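Local coordinates for metallo-beta-lactamase family protein (Thermus thermophilus, PDB 2ZO4) that binds two zinc ions in a metallo-beta-lactamase fold and is probably a hydrolase, at residues A3-L11 with V22-A30; T65-P73 with H171-Y179. All blocks are in the same frame, centred on the assembly; numbering follows the deposited sequence.

Contact 1: residues A3-L11 with V22-A30; sequences ALLPGLYLL and VNLYLLQGA
Between Y9 and L26, and again between L11 and L24, paired backbone hydrogen bonds run in both directions, the plainest expression of an antiparallel ladder. Y9 N donates to L26 O at 2.9 Å and Y9 O accepts from L26 N. L11 N and L24 N likewise exchange bonds with L24 O and L11 O, the distance from L24 N to L11 O being 2.9 Å. At the far end Q28 N bonds to G7 O, just where the type II turn L5–L8 delivers the chain into the strand.

Apolar contacts divide between the two faces. On one, the Y25 ring receives L4 CD1 at its edge, 3.7 Å from CE1, while L10 CD1 approaches CE1 obliquely at 3.9 Å. L8, its CG anti to the backbone N (chi1 172°), runs alongside L27 and points the same way. L8 CD1 lies 3.7 Å from L27 CD1. On the other face L11 CD1 presses on L26 CB at 3.7 Å, and Y9 CD2 lies 4.1 Å from L26 CD1; helix 43-55 covers L11, L24 and L26 there.

Polar ends turn elsewhere: Y25 OH bonds to A231 O, and N23 ND2 to F234 O and A231 O. This is the N-terminal beta hairpin of strands 8-14 and 21-29, at the margin of one sheet of the metallo-beta-lactamase alpha-beta/beta-alpha sandwich.

Contact 2: residues T65-P73 with H171-Y179; sequences TILLTHHHP and HADGHAAFY. With ZN (zinc ion), chain B.
The HxHxDH metal-binding loop of the metallo-beta-lactamase superfamily meets the loop bearing H171 here, and together they build most of one zinc site. H70 NE2 and H72 ND1 each bind the zinc ion at 2.2 Å, and H171 NE2 binds it from the other segment; D190 and a water complete the shell. The two histidines of the motif thus offer different ring nitrogens to the same metal. The H72 edge is directed toward the H171 face in an offset edge-to-face pair, planes at 70°, whereas H70 meets H171 obliquely. Beyond the metal, H72 NE2 donates to a water at 2.8 Å, which returns a weak bond to H171 O.

A second shell sets the rotation of H70. Its chi1 of 60° wedges CG between the backbone N and carbonyl carbon, and ND1 donates to T69 OG1 at 2.7 Å, almost in the ring plane; T69 OG1 is also bonded to D37. H175 CD2 lies over one face of H70, 3.4 Å from ND1, and A172 CB touches H70 CB at 3.7 Å.

One direct backbone bond ties the segments, A176 N to T69 O at 2.7 Å. A water lies between L68 O and G174 O, within hydrogen-bonding distance of both, although it has more acceptors in reach than protons to give. Farther from the metal, L67 CB sits over the F178 ring in a CH-pi contact, 4.2 Å from its centroid, while T69 CG2 meets the ring edge.

L67 and F178 also pack on L163 of strand 161-167. The contact therefore spans the two sheets of the sandwich, joining the end of strand 65-68 to the start of strand 176-180, with helix 73-76 following H72.

The two contacts illustrate how one fold uses neighbouring elements for different ends. Contact 1 joins adjacent strands at a sheet edge, its centre about 20 Å from the chain centre, yet most of its touching residues are buried. The centre of contact 2, which links one sheet to the other, is about 7 Å from the chain centre, and nearly all its touching residues are buried. They share the six-stranded sheet, where strand 32-36 stands between strands 21-29 and 65-68, yet their nearest atoms remain about 6 Å apart. Backbone pairing and leucine–tyrosine packing dominate contact 1, metal coordination and histidine contacts contact 2. V22, at the inner end of contact 1, nevertheless approaches H75 and H233 of the second zinc site.

Contact 1: residues A3-L11 with V22-A30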
ATOM      1  N   ALA A   3     -19.387  -3.813  13.819  1.00 19.42           N
ATOM      2  CA  ALA A   3     -18.520  -3.154  14.840  1.00 19.26           C
ATOM      3  C   ALA A   3     -17.401  -4.075  15.330  1.00 19.21           C
ATOM      4  O   ALA A   3     -17.648  -5.058  16.034  1.00 19.38           O
ATOM      5  CB  ALA A   3     -19.354  -2.651  16.004  1.00 19.46           C
ATOM      6  N   LEU A   4     -16.169  -3.744  14.948  1.00 18.61           N
ATOM      7  CA  LEU A   4     -14.989  -4.509  15.344  1.00 18.11           C
ATOM      8  C   LEU A   4     -14.632  -4.213  16.798  1.00 17.81           C
ATOM      9  O   LEU A   4     -14.216  -5.101  17.544  1.00 17.68           O
ATOM     10  CB  LEU A   4     -13.807  -4.192  14.415  1.00 17.98           C
ATOM     11  CG  LEU A   4     -14.021  -4.367  12.905  1.00 18.09           C
ATOM     12  CD1 LEU A   4     -12.795  -3.896  12.140  1.00 18.15           C
ATOM     13  CD2 LEU A   4     -14.363  -5.808  12.532  1.00 18.44           C
ATOM     14  N   LEU A   5     -14.785  -2.946  17.171  1.00 17.33           N
ATOM     15  CA  LEU A   5     -14.763  -2.489  18.555  1.00 17.21           C
ATOM     16  C   LEU A   5     -15.865  -1.437  18.614  1.00 17.11           C
ATOM     17  O   LEU A   5     -16.289  -0.953  17.563  1.00 17.49           O
ATOM     18  CB  LEU A   5     -13.418  -1.840  18.905  1.00 16.93           C
ATOM     19  CG  LEU A   5     -12.092  -2.607  18.867  1.00 16.77           C
ATOM     20  CD1 LEU A   5     -10.943  -1.645  19.139  1.00 16.17           C
ATOM     21  CD2 LEU A   5     -12.067  -3.758  19.874  1.00 16.17           C
ATOM     22  N   PRO A   6     -16.342  -1.075  19.824  1.00 17.13           N
ATOM     23  CA  PRO A   6     -17.297   0.034  19.852  1.00 16.89           C
ATOM     24  C   PRO A   6     -16.678   1.271  19.206  1.00 16.82           C
ATOM     25  O   PRO A   6     -15.578   1.680  19.581  1.00 16.84           O
ATOM     26  CB  PRO A   6     -17.536   0.264  21.351  1.00 16.91           C
ATOM     27  CG  PRO A   6     -17.210  -1.034  21.989  1.00 17.20           C
ATOM     28  CD  PRO A   6     -16.079  -1.608  21.176  1.00 16.95           C
ATOM     29  N   GLY A   7     -17.366   1.833  18.216  1.00 16.73           N
ATOM     30  CA  GLY A   7     -16.860   2.992  17.486  1.00 16.50           C
ATOM     31  C   GLY A   7     -15.758   2.695  16.479  1.00 16.39           C
ATOM     32  O   GLY A   7     -15.034   3.604  16.077  1.00 16.39           O
ATOM     33  N   LEU A   8     -15.621   1.429  16.082  1.00 16.28           N
ATOM     34  CA  LEU A   8     -14.714   1.030  15.000  1.00 16.12           C
ATOM     35  C   LEU A   8     -15.420   0.056  14.061  1.00 16.16           C
ATOM     36  O   LEU A   8     -15.804  -1.041  14.474  1.00 16.12           O
ATOM     37  CB  LEU A   8     -13.413   0.419  15.550  1.00 16.04           C
ATOM     38  CG  LEU A   8     -12.427  -0.237  14.564  1.00 16.23           C
ATOM     39  CD1 LEU A   8     -11.705   0.791  13.699  1.00 15.78           C
ATOM     40  CD2 LEU A   8     -11.410  -1.101  15.292  1.00 16.19           C
ATOM     41  N   TYR A   9     -15.576   0.462  12.801  1.00 16.06           N
ATOM     42  CA  TYR A   9     -16.366  -0.288  11.821  1.00 16.10           C
ATOM     43  C   TYR A   9     -15.577  -0.623  10.559  1.00 16.14           C
ATOM     44  O   TYR A   9     -14.822   0.208  10.052  1.00 16.03           O
ATOM     45  CB  TYR A   9     -17.632   0.498  11.428  1.00 16.07           C
ATOM     46  CG  TYR A   9     -18.479   0.936  12.600  1.00 16.27           C
ATOM     47  CD1 TYR A   9     -19.526   0.138  13.065  1.00 16.71           C
ATOM     48  CD2 TYR A   9     -18.230   2.142  13.252  1.00 15.89           C
ATOM     49  CE1 TYR A   9     -20.299   0.531  14.151  1.00 16.49           C
ATOM     50  CE2 TYR A   9     -19.000   2.543  14.335  1.00 16.19           C
ATOM     51  CZ  TYR A   9     -20.031   1.733  14.780  1.00 16.43           C
ATOM     52  OH  TYR A   9     -20.798   2.130  15.856  1.00 16.74           O
ATOM     53  N   LEU A  10     -15.771  -1.841  10.058  1.00 16.18           N
ATOM     54  CA  LEU A  10     -15.228  -2.260   8.769  1.00 16.36           C
ATOM     55  C   LEU A  10     -16.136  -1.792   7.629  1.00 16.36           C
ATOM     56  O   LEU A  10     -17.340  -2.062   7.636  1.00 16.22           O
ATOM     57  CB  LEU A  10     -15.053  -3.785   8.722  1.00 16.32           C
ATOM     58  CG  LEU A  10     -14.921  -4.451   7.346  1.00 16.47           C
ATOM     59  CD1 LEU A  10     -13.583  -4.139   6.692  1.00 16.38           C
ATOM     60  CD2 LEU A  10     -15.126  -5.951   7.450  1.00 16.83           C
ATOM     61  N   LEU A  11     -15.546  -1.096   6.658  1.00 16.21           N
ATOM     62  CA  LEU A  11     -16.270  -0.555   5.503  1.00 16.24           C
ATOM     63  C   LEU A  11     -15.679  -1.089   4.192  1.00 16.34           C
ATOM     64  O   LEU A  11     -14.738  -0.499   3.650  1.00 16.33           O
ATOM     65  CB  LEU A  11     -16.235   0.982   5.509  1.00 16.14           C
ATOM     66  CG  LEU A  11     -17.266   1.779   6.318  1.00 16.34           C
ATOM     67  CD1 LEU A  11     -17.196   1.499   7.803  1.00 17.45           C
ATOM     68  CD2 LEU A  11     -17.106   3.272   6.070  1.00 16.26           C
ATOM     69  N   VAL A  22     -11.593  -2.932  -1.285  1.00 16.42           N
ATOM     70  CA  VAL A  22     -10.727  -2.307  -0.294  1.00 15.25           C
ATOM     71  C   VAL A  22     -11.469  -2.196   1.039  1.00 14.49           C
ATOM     72  O   VAL A  22     -12.680  -1.959   1.064  1.00 14.33           O
ATOM     73  CB  VAL A  22     -10.184  -0.927  -0.777  1.00 15.28           C
ATOM     74  CG1 VAL A  22     -11.301   0.133  -0.850  1.00 14.95           C
ATOM     75  CG2 VAL A  22      -9.024  -0.452   0.104  1.00 15.12           C
ATOM     76  N   ASN A  23     -10.735  -2.397   2.132  1.00 13.53           N
ATOM     77  CA  ASN A  23     -11.270  -2.243   3.483  1.00 12.55           C
ATOM     78  C   ASN A  23     -10.907  -0.893   4.088  1.00 12.34           C
ATOM     79  O   ASN A  23      -9.726  -0.602   4.330  1.00 12.03           O
ATOM     80  CB  ASN A  23     -10.760  -3.359   4.400  1.00 12.28           C
ATOM     81  CG  ASN A  23     -11.219  -4.730   3.967  1.00 11.72           C
ATOM     82  OD1 ASN A  23     -12.329  -4.895   3.463  1.00 11.66           O
ATOM     83  ND2 ASN A  23     -10.365  -5.729   4.161  1.00  9.91           N
ATOM     84  N   LEU A  24     -11.927  -0.076   4.319  1.00 11.89           N
ATOM     85  CA  LEU A  24     -11.778   1.180   5.039  1.00 11.69           C
ATOM     86  C   LEU A  24     -12.243   0.973   6.473  1.00 11.66           C
ATOM     87  O   LEU A  24     -13.000   0.038   6.759  1.00 11.37           O
ATOM     88  CB  LEU A  24     -12.606   2.287   4.382  1.00 11.65           C
ATOM     89  CG  LEU A  24     -12.615   2.435   2.857  1.00 11.58           C
ATOM     90  CD1 LEU A  24     -13.378   3.693   2.478  1.00 11.88           C
ATOM     91  CD2 LEU A  24     -11.203   2.465   2.280  1.00 12.35           C
ATOM     92  N   TYR A  25     -11.786   1.839   7.372  1.00 11.62           N
ATOM     93  CA  TYR A  25     -12.143   1.732   8.784  1.00 11.76           C
ATOM     94  C   TYR A  25     -12.635   3.067   9.329  1.00 12.16           C
ATOM     95  O   TYR A  25     -11.926   4.074   9.271  1.00 12.22           O
ATOM     96  CB  TYR A  25     -10.972   1.147   9.595  1.00 11.40           C
ATOM     97  CG  TYR A  25     -10.626  -0.248   9.121  1.00 10.62           C
ATOM     98  CD1 TYR A  25     -11.309  -1.358   9.613  1.00  9.84           C
ATOM     99  CD2 TYR A  25      -9.656  -0.452   8.137  1.00 10.46           C
ATOM    100  CE1 TYR A  25     -11.024  -2.640   9.155  1.00  9.01           C
ATOM    101  CE2 TYR A  25      -9.366  -1.733   7.672  1.00  9.99           C
ATOM    102  CZ  TYR A  25     -10.057  -2.819   8.190  1.00  9.89           C
ATOM    103  OH  TYR A  25      -9.777  -4.088   7.739  1.00 10.12           O
ATOM    104  N   LEU A  26     -13.867   3.057   9.833  1.00 12.55           N
ATOM    105  CA  LEU A  26     -14.527   4.246  10.365  1.00 12.80           C
ATOM    106  C   LEU A  26     -14.405   4.260  11.889  1.00 13.23           C
ATOM    107  O   LEU A  26     -14.747   3.281  12.560  1.00 13.24           O
ATOM    108  CB  LEU A  26     -16.007   4.251   9.942  1.00 12.86           C
ATOM    109  CG  LEU A  26     -16.957   5.448  10.122  1.00 12.93           C
ATOM    110  CD1 LEU A  26     -17.237   5.800  11.580  1.00 13.02           C
ATOM    111  CD2 LEU A  26     -16.475   6.676   9.357  1.00 13.91           C
ATOM    112  N   LEU A  27     -13.899   5.368  12.420  1.00 13.49           N
ATOM    113  CA  LEU A  27     -13.800   5.559  13.863  1.00 14.29           C
ATOM    114  C   LEU A  27     -14.739   6.676  14.285  1.00 14.47           C
ATOM    115  O   LEU A  27     -14.679   7.775  13.746  1.00 14.77           O
ATOM    116  CB  LEU A  27     -12.362   5.882  14.287  1.00 14.31           C
ATOM    117  CG  LEU A  27     -11.317   4.761  14.332  1.00 14.76           C
ATOM    118  CD1 LEU A  27     -10.876   4.341  12.942  1.00 15.75           C
ATOM    119  CD2 LEU A  27     -10.111   5.206  15.139  1.00 14.52           C
ATOM    120  N   GLN A  28     -15.620   6.378  15.233  1.00 14.88           N
ATOM    121  CA  GLN A  28     -16.536   7.377  15.780  1.00 15.44           C
ATOM    122  C   GLN A  28     -16.473   7.349  17.309  1.00 15.82           C
ATOM    123  O   GLN A  28     -16.453   6.283  17.914  1.00 15.97           O
ATOM    124  CB  GLN A  28     -17.965   7.111  15.289  1.00 15.30           C
ATOM    125  CG  GLN A  28     -18.998   8.166  15.690  1.00 15.54           C
ATOM    126  CD  GLN A  28     -20.402   7.821  15.214  1.00 15.49           C
ATOM    127  OE1 GLN A  28     -20.753   6.650  15.068  1.00 16.03           O
ATOM    128  NE2 GLN A  28     -21.208   8.843  14.969  1.00 15.77           N
ATOM    129  N   GLY A  29     -16.437   8.526  17.921  1.00 16.34           N
ATOM    130  CA  GLY A  29     -16.386   8.639  19.374  1.00 17.16           C
ATOM    131  C   GLY A  29     -15.899  10.004  19.812  1.00 17.65           C
ATOM    132  O   GLY A  29     -15.231  10.707  19.049  1.00 17.62           O
ATOM    133  N   ALA A  30     -16.241  10.374  21.047  1.00 18.13           N
ATOM    134  CA  ALA A  30     -15.874  11.667  21.633  1.00 18.59           C
ATOM    135  C   ALA A  30     -16.238  12.852  20.731  1.00 18.78           C
ATOM    136  O   ALA A  30     -15.548  13.871  20.722  1.00 19.03           O
ATOM    137  CB  ALA A  30     -14.378  11.691  22.008  1.00 18.83           C
TER

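Contact 2: residues T65-P73 with H171-Y179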
ATOM      1  N   THR A  65     -11.534  13.822   9.964  1.00 12.93           N
ATOM      2  CA  THR A  65     -10.138  13.361   9.988  1.00 12.49           C
ATOM      3  C   THR A  65      -9.948  12.193   9.029  1.00 11.72           C
ATOM      4  O   THR A  65     -10.729  11.235   9.038  1.00 11.86           O
ATOM      5  CB  THR A  65      -9.675  12.944  11.411  1.00 12.35           C
ATOM      6  OG1 THR A  65      -9.903  14.018  12.322  1.00 13.87           O
ATOM      7  CG2 THR A  65      -8.177  12.596  11.431  1.00 12.66           C
ATOM      8  N   ILE A  66      -8.917  12.291   8.194  1.00 10.75           N
ATOM      9  CA  ILE A  66      -8.550  11.216   7.287  1.00  9.86           C
ATOM     10  C   ILE A  66      -7.151  10.718   7.632  1.00  9.70           C
ATOM     11  O   ILE A  66      -6.193  11.499   7.659  1.00  9.40           O
ATOM     12  CB  ILE A  66      -8.590  11.662   5.801  1.00  9.76           C
ATOM     13  CG1 ILE A  66      -9.951  12.283   5.433  1.00  9.64           C
ATOM     14  CG2 ILE A  66      -8.216  10.498   4.873  1.00  9.42           C
ATOM     15  CD1 ILE A  66     -11.140  11.327   5.460  1.00  8.96           C
ATOM     16  N   LEU A  67      -7.045   9.420   7.902  1.00  9.27           N
ATOM     17  CA  LEU A  67      -5.756   8.780   8.138  1.00  9.18           C
ATOM     18  C   LEU A  67      -5.437   7.833   6.983  1.00  8.81           C
ATOM     19  O   LEU A  67      -6.135   6.842   6.782  1.00  8.98           O
ATOM     20  CB  LEU A  67      -5.757   8.031   9.481  1.00  9.06           C
ATOM     21  CG  LEU A  67      -6.150   8.831  10.733  1.00  9.78           C
ATOM     22  CD1 LEU A  67      -6.223   7.932  11.949  1.00 10.73           C
ATOM     23  CD2 LEU A  67      -5.188   9.994  10.987  1.00 10.03           C
ATOM     24  N   LEU A  68      -4.389   8.145   6.224  1.00  8.40           N
ATOM     25  CA  LEU A  68      -4.012   7.335   5.062  1.00  8.46           C
ATOM     26  C   LEU A  68      -2.863   6.386   5.364  1.00  8.53           C
ATOM     27  O   LEU A  68      -1.800   6.812   5.813  1.00  8.76           O
ATOM     28  CB  LEU A  68      -3.641   8.221   3.862  1.00  7.96           C
ATOM     29  CG  LEU A  68      -4.714   9.148   3.283  1.00  8.25           C
ATOM     30  CD1 LEU A  68      -4.154   9.944   2.105  1.00  7.88           C
ATOM     31  CD2 LEU A  68      -5.966   8.380   2.868  1.00  6.88           C
ATOM     32  N   THR A  69      -3.078   5.100   5.102  1.00  8.62           N
ATOM     33  CA  THR A  69      -2.014   4.110   5.242  1.00  8.46           C
ATOM     34  C   THR A  69      -0.942   4.317   4.175  1.00  8.70           C
ATOM     35  O   THR A  69       0.250   4.226   4.469  1.00  8.72           O
ATOM     36  CB  THR A  69      -2.552   2.661   5.189  1.00  8.49           C
ATOM     37  OG1 THR A  69      -3.213   2.436   3.939  1.00  8.17           O
ATOM     38  CG2 THR A  69      -3.523   2.404   6.347  1.00  8.12           C
ATOM     39  N   HIS A  70      -1.374   4.616   2.949  1.00  8.60           N
ATOM     40  CA  HIS A  70      -0.465   4.878   1.830  1.00  8.44           C
ATOM     41  C   HIS A  70      -1.148   5.555   0.630  1.00  8.55           C
ATOM     42  O   HIS A  70      -2.357   5.810   0.650  1.00  8.25           O
ATOM     43  CB  HIS A  70       0.278   3.600   1.405  1.00  8.44           C
ATOM     44  CG  HIS A  70      -0.616   2.476   0.965  1.00  8.28           C
ATOM     45  ND1 HIS A  70      -1.625   1.966   1.756  1.00  7.79           N
ATOM     46  CD2 HIS A  70      -0.619   1.738  -0.169  1.00  7.95           C
ATOM     47  CE1 HIS A  70      -2.220   0.972   1.121  1.00  8.33           C
ATOM     48  NE2 HIS A  70      -1.629   0.812  -0.048  1.00  9.35           N
ATOM     49  N   HIS A  71      -0.352   5.824  -0.406  1.00  8.53           N
ATOM     50  CA  HIS A  71      -0.750   6.641  -1.554  1.00  8.93           C
ATOM     51  C   HIS A  71      -1.452   5.889  -2.688  1.00  9.22           C
ATOM     52  O   HIS A  71      -1.861   6.516  -3.673  1.00  9.19           O
ATOM     53  CB  HIS A  71       0.486   7.317  -2.157  1.00  8.67           C
ATOM     54  CG  HIS A  71       1.347   6.379  -2.945  1.00  8.30           C
ATOM     55  ND1 HIS A  71       2.267   5.541  -2.353  1.00  7.97           N
ATOM     56  CD2 HIS A  71       1.415   6.130  -4.275  1.00  8.46           C
ATOM     57  CE1 HIS A  71       2.873   4.825  -3.283  1.00  8.42           C
ATOM     58  NE2 HIS A  71       2.375   5.165  -4.458  1.00  8.76           N
ATOM     59  N   HIS A  72      -1.553   4.565  -2.591  1.00  9.40           N
ATOM     60  CA  HIS A  72      -2.171   3.794  -3.670  1.00  9.78           C
ATOM     61  C   HIS A  72      -3.625   4.239  -3.858  1.00 10.20           C
ATOM     62  O   HIS A  72      -4.292   4.601  -2.882  1.00 10.20           O
ATOM     63  CB  HIS A  72      -2.057   2.280  -3.433  1.00 10.03           C
ATOM     64  CG  HIS A  72      -0.649   1.760  -3.499  1.00 10.12           C
ATOM     65  ND1 HIS A  72      -0.299   0.505  -3.050  1.00 10.48           N
ATOM     66  CD2 HIS A  72       0.496   2.330  -3.947  1.00 10.78           C
ATOM     67  CE1 HIS A  72       0.997   0.321  -3.228  1.00 11.13           C
ATOM     68  NE2 HIS A  72       1.503   1.413  -3.770  1.00 10.73           N
ATOM     69  N   PRO A  73      -4.115   4.230  -5.114  1.00 10.35           N
ATOM     70  CA  PRO A  73      -5.398   4.859  -5.450  1.00 10.48           C
ATOM     71  C   PRO A  73      -6.591   4.332  -4.646  1.00 10.71           C
ATOM     72  O   PRO A  73      -7.481   5.103  -4.300  1.00 10.65           O
ATOM     73  CB  PRO A  73      -5.570   4.540  -6.944  1.00 10.37           C
ATOM     74  CG  PRO A  73      -4.639   3.401  -7.215  1.00 10.63           C
ATOM     75  CD  PRO A  73      -3.487   3.603  -6.292  1.00 10.27           C
ATOM     76  N   HIS A 171       5.645  -2.142   0.801  1.00  9.38           N
ATOM     77  CA  HIS A 171       4.487  -2.068  -0.080  1.00  9.38           C
ATOM     78  C   HIS A 171       4.343  -0.662  -0.674  1.00  9.27           C
ATOM     79  O   HIS A 171       4.002  -0.503  -1.843  1.00  9.18           O
ATOM     80  CB  HIS A 171       3.221  -2.468   0.672  1.00  9.57           C
ATOM     81  CG  HIS A 171       1.982  -2.399  -0.164  1.00  9.97           C
ATOM     82  ND1 HIS A 171       1.678  -3.343  -1.119  1.00 10.63           N
ATOM     83  CD2 HIS A 171       0.983  -1.488  -0.203  1.00  9.92           C
ATOM     84  CE1 HIS A 171       0.536  -3.028  -1.701  1.00 10.56           C
ATOM     85  NE2 HIS A 171       0.092  -1.907  -1.163  1.00 11.20           N
ATOM     86  N   ALA A 172       4.594   0.349   0.154  1.00  9.25           N
ATOM     87  CA  ALA A 172       4.748   1.730  -0.299  1.00  9.20           C
ATOM     88  C   ALA A 172       5.787   2.387   0.592  1.00  9.37           C
ATOM     89  O   ALA A 172       5.994   1.959   1.730  1.00  9.55           O
ATOM     90  CB  ALA A 172       3.420   2.484  -0.239  1.00  9.28           C
ATOM     91  N   ASP A 173       6.442   3.422   0.079  1.00  9.61           N
ATOM     92  CA  ASP A 173       7.583   4.038   0.770  1.00  9.81           C
ATOM     93  C   ASP A 173       7.217   4.625   2.136  1.00  9.50           C
ATOM     94  O   ASP A 173       7.912   4.384   3.123  1.00  9.32           O
ATOM     95  CB  ASP A 173       8.234   5.086  -0.134  1.00  9.79           C
ATOM     96  CG  ASP A 173       8.648   4.507  -1.480  1.00 11.26           C
ATOM     97  OD1 ASP A 173       9.546   3.641  -1.500  1.00 11.66           O
ATOM     98  OD2 ASP A 173       8.068   4.906  -2.516  1.00 13.46           O
ATOM     99  N   GLY A 174       6.124   5.381   2.182  1.00  9.40           N
ATOM    100  CA  GLY A 174       5.620   5.947   3.434  1.00  9.26           C
ATOM    101  C   GLY A 174       4.368   5.226   3.897  1.00  9.24           C
ATOM    102  O   GLY A 174       3.411   5.850   4.364  1.00  9.49           O
ATOM    103  N   HIS A 175       4.363   3.906   3.759  1.00  9.05           N
ATOM    104  CA  HIS A 175       3.245   3.130   4.258  1.00  8.89           C
ATOM    105  C   HIS A 175       3.244   3.180   5.781  1.00  9.15           C
ATOM    106  O   HIS A 175       4.283   2.991   6.430  1.00  9.18           O
ATOM    107  CB  HIS A 175       3.280   1.690   3.756  1.00  8.71           C
ATOM    108  CG  HIS A 175       2.071   0.898   4.143  1.00  8.35           C
ATOM    109  ND1 HIS A 175       1.932   0.311   5.381  1.00  7.66           N
ATOM    110  CD2 HIS A 175       0.934   0.620   3.462  1.00  8.14           C
ATOM    111  CE1 HIS A 175       0.763  -0.302   5.445  1.00  8.33           C
ATOM    112  NE2 HIS A 175       0.138  -0.128   4.295  1.00  8.23           N
ATOM    113  N   ALA A 176       2.074   3.452   6.339  1.00  9.03           N
ATOM    114  CA  ALA A 176       1.912   3.492   7.779  1.00  9.47           C
ATOM    115  C   ALA A 176       0.763   2.585   8.196  1.00  9.57           C
ATOM    116  O   ALA A 176      -0.304   2.612   7.587  1.00  9.63           O
ATOM    117  CB  ALA A 176       1.668   4.930   8.246  1.00  9.19           C
ATOM    118  N   ALA A 177       0.998   1.768   9.218  1.00  9.97           N
ATOM    119  CA  ALA A 177      -0.081   1.063   9.910  1.00  9.91           C
ATOM    120  C   ALA A 177      -0.479   1.871  11.144  1.00 10.02           C
ATOM    121  O   ALA A 177       0.305   2.680  11.645  1.00  9.95           O
ATOM    122  CB  ALA A 177       0.358  -0.338  10.309  1.00 10.10           C
ATOM    123  N   PHE A 178      -1.700   1.661  11.625  1.00 10.08           N
ATOM    124  CA  PHE A 178      -2.183   2.363  12.805  1.00 10.24           C
ATOM    125  C   PHE A 178      -2.539   1.352  13.883  1.00 10.71           C
ATOM    126  O   PHE A 178      -3.416   0.506  13.692  1.00 10.81           O
ATOM    127  CB  PHE A 178      -3.366   3.276  12.460  1.00 10.21           C
ATOM    128  CG  PHE A 178      -3.031   4.339  11.442  1.00 10.13           C
ATOM    129  CD1 PHE A 178      -2.434   5.534  11.834  1.00  9.64           C
ATOM    130  CD2 PHE A 178      -3.301   4.135  10.086  1.00 10.46           C
ATOM    131  CE1 PHE A 178      -2.109   6.520  10.891  1.00 10.45           C
ATOM    132  CE2 PHE A 178      -2.980   5.114   9.133  1.00 10.09           C
ATOM    133  CZ  PHE A 178      -2.386   6.306   9.539  1.00 10.01           C
ATOM    134  N   TYR A 179      -1.835   1.442  15.009  1.00 11.08           N
ATOM    135  CA  TYR A 179      -1.927   0.441  16.067  1.00 11.72           C
ATOM    136  C   TYR A 179      -2.591   0.974  17.334  1.00 12.17           C
ATOM    137  O   TYR A 179      -2.142   1.965  17.923  1.00 11.90           O
ATOM    138  CB  TYR A 179      -0.535  -0.126  16.376  1.00 11.46           C
ATOM    139  CG  TYR A 179      -0.513  -1.311  17.332  1.00 11.75           C
ATOM    140  CD1 TYR A 179      -1.392  -2.383  17.179  1.00 10.77           C
ATOM    141  CD2 TYR A 179       0.416  -1.367  18.373  1.00 11.12           C
ATOM    142  CE1 TYR A 179      -1.358  -3.476  18.056  1.00 11.34           C
ATOM    143  CE2 TYR A 179       0.459  -2.447  19.252  1.00 11.42           C
ATOM    144  CZ  TYR A 179      -0.426  -3.500  19.082  1.00 11.52           C
ATOM    145  OH  TYR A 179      -0.380  -4.569  19.947  1.00 12.78           O
TER
HETATM  146 ZN    ZN B 318      -1.551  -0.725  -1.668  1.00 14.64          ZN
HETATM  147  O   HOH W   1       0.741   6.968   5.139  1.00 15.17           O
HETATM  148  O   HOH W   2       4.228   1.932  -4.164  1.00 20.36           O
HETATM  149  O   HOH W   3      -3.355  -1.038  -2.497  1.00  8.02           O